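Local atomic coordinates of homoserine kinase (Listeria monocytogenes, PDB entry 3HUL), a protein that probably catalyses the ATP-dependent phosphorylation of L-homoserine to O-phospho-L-homoserine, a late step in threonine biosynthesis. Residues A92-I97 with P129-N134. Residues are numbered along the deposited sequence; the frame is centred on the assembly and turned at random.
Sequences AVVAGI and PAVLGN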
loop_
_atom_site.group_PDB
_atom_site.type_symbol
_atom_site.label_atom_id
_atom_site.label_comp_id
_atom_site.label_asym_id
_atom_site.label_seq_id
_atom_site.Cartn_x
_atom_site.Cartn_y
_atom_site.Cartn_z
ATOM N N ALA A 92 -27.465 -10.956 -9.434
ATOM C CA ALA A 92 -28.225 -11.618 -10.497
ATOM C C ALA A 92 -27.768 -11.137 -11.871
ATOM O O ALA A 92 -27.565 -11.955 -12.782
ATOM C CB ALA A 92 -29.782 -11.460 -10.288
ATOM N N VAL A 93 -27.553 -9.830 -12.015
ATOM C CA VAL A 93 -27.042 -9.263 -13.256
ATOM C C VAL A 93 -25.648 -9.842 -13.597
ATOM O O VAL A 93 -25.415 -10.337 -14.698
ATOM C CB VAL A 93 -26.967 -7.718 -13.190
ATOM C CG1 VAL A 93 -26.145 -7.176 -14.367
ATOM C CG2 VAL A 93 -28.392 -7.076 -13.134
ATOM N N VAL A 94 -24.741 -9.805 -12.631
ATOM C CA VAL A 94 -23.422 -10.426 -12.804
ATOM C C VAL A 94 -23.528 -11.923 -13.153
ATOM O O VAL A 94 -22.813 -12.402 -14.006
ATOM C CB VAL A 94 -22.536 -10.186 -11.549
ATOM C CG1 VAL A 94 -21.220 -11.020 -11.607
ATOM C CG2 VAL A 94 -22.284 -8.696 -11.387
ATOM N N ALA A 95 -24.419 -12.643 -12.496
ATOM C CA ALA A 95 -24.636 -14.058 -12.800
ATOM C C ALA A 95 -25.103 -14.300 -14.250
ATOM O O ALA A 95 -24.660 -15.258 -14.896
ATOM C CB ALA A 95 -25.616 -14.653 -11.815
ATOM N N GLY A 96 -25.970 -13.421 -14.759
ATOM C CA GLY A 96 -26.430 -13.492 -16.138
ATOM C C GLY A 96 -25.324 -13.216 -17.118
ATOM O O GLY A 96 -25.236 -13.845 -18.172
ATOM N N ILE A 97 -24.467 -12.266 -16.774
ATOM C CA ILE A 97 -23.291 -12.004 -17.579
ATOM C C ILE A 97 -22.384 -13.245 -17.649
ATOM O O ILE A 97 -21.897 -13.607 -18.726
ATOM C CB ILE A 97 -22.547 -10.795 -17.048
ATOM C CG1 ILE A 97 -23.402 -9.539 -17.268
ATOM C CG2 ILE A 97 -21.189 -10.633 -17.723
ATOM C CD1 ILE A 97 -22.927 -8.318 -16.434
ATOM N N PRO A 129 -17.293 -4.801 -7.201
ATOM C CA PRO A 129 -16.872 -5.797 -6.194
ATOM C C PRO A 129 -17.514 -7.196 -6.393
ATOM O O PRO A 129 -16.894 -8.196 -6.028
ATOM C CB PRO A 129 -17.274 -5.163 -4.843
ATOM C CG PRO A 129 -18.132 -4.020 -5.152
ATOM C CD PRO A 129 -17.958 -3.629 -6.597
ATOM N N ALA A 130 -18.714 -7.281 -6.985
ATOM C CA ALA A 130 -19.295 -8.597 -7.285
ATOM C C ALA A 130 -18.425 -9.357 -8.287
ATOM O O ALA A 130 -18.233 -10.560 -8.164
ATOM C CB ALA A 130 -20.754 -8.475 -7.795
ATOM N N VAL A 131 -17.868 -8.647 -9.257
ATOM C CA VAL A 131 -16.941 -9.268 -10.202
ATOM C C VAL A 131 -15.520 -9.417 -9.644
ATOM O O VAL A 131 -14.891 -10.429 -9.846
ATOM C CB VAL A 131 -16.874 -8.466 -11.511
ATOM C CG1 VAL A 131 -15.840 -9.095 -12.494
ATOM C CG2 VAL A 131 -18.242 -8.402 -12.149
ATOM N N LEU A 132 -15.013 -8.413 -8.935
ATOM C CA LEU A 132 -13.563 -8.328 -8.663
ATOM C C LEU A 132 -13.209 -8.843 -7.290
ATOM O O LEU A 132 -12.079 -9.258 -7.042
ATOM C CB LEU A 132 -13.109 -6.898 -8.809
ATOM C CG LEU A 132 -13.433 -6.362 -10.210
ATOM C CD1 LEU A 132 -13.043 -4.926 -10.252
ATOM C CD2 LEU A 132 -12.705 -7.198 -11.310
ATOM N N GLY A 133 -14.202 -8.840 -6.408
ATOM C CA GLY A 133 -14.013 -9.292 -5.052
ATOM C C GLY A 133 -13.467 -8.147 -4.210
ATOM O O GLY A 133 -12.980 -7.143 -4.724
ATOM N N ASN A 134 -13.568 -8.329 -2.904
ATOM C CA ASN A 134 -13.015 -7.412 -1.940
ATOM C C ASN A 134 -13.608 -6.001 -2.018
ATOM O O ASN A 134 -14.811 -5.838 -2.196
ATOM C CB ASN A 134 -11.479 -7.416 -2.050
ATOM C CG ASN A 134 -10.828 -7.483 -0.710
ATOM O OD1 ASN A 134 -11.160 -6.698 0.185
ATOM N ND2 ASN A 134 -9.916 -8.431 -0.540
#
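Val94 meets Ala130 and Val131 in a small, wholly apolar contact between two helices. Both methyls of Val94 take part. CG2 of Val94 lies 3.9 Å from CB of Ala130, and CG1 of Val94 lies 4.0 Å from CG2 of Val131. CG2 of Val94 also comes within 4.1 Å of CG2 of Val131, so this one methyl of Val131 faces both branches of the fork. Val94 points toward the other helix, with CG1 anti to the backbone N (chi1 171°). This rotamer turns both methyls to the other helix: CG1 meets Val131 alone, and CG2 sits between Ala130 and Val131. Val131 uses a single branch, CG2, beside its own backbone N. The CA atoms of Val94 and Val131 are 7.1 Å apart, the nearest pair of the two segments.

No hydrogen bond crosses the contact. Gly133 N bonds to Pro129 O at 2.8 Å, where helix 127-132 ends and Gly133 turns the chain with positive phi (85°).

The contact is buried in the N-terminal part of the GHMP kinase fold. The side chain of Ala130 also lies close to that of Ser90, in the first turn of helix 88-103 and part of the predicted ATP-binding segment. Val94 and Ala130 both rest on strand 3-12, through Val7 and Thr10. Val93 and Ile97 pack instead against helices 57-65 and 110-121. Beyond Gly133, the side chain of Asn134 touches Arg149 of strand 144-150.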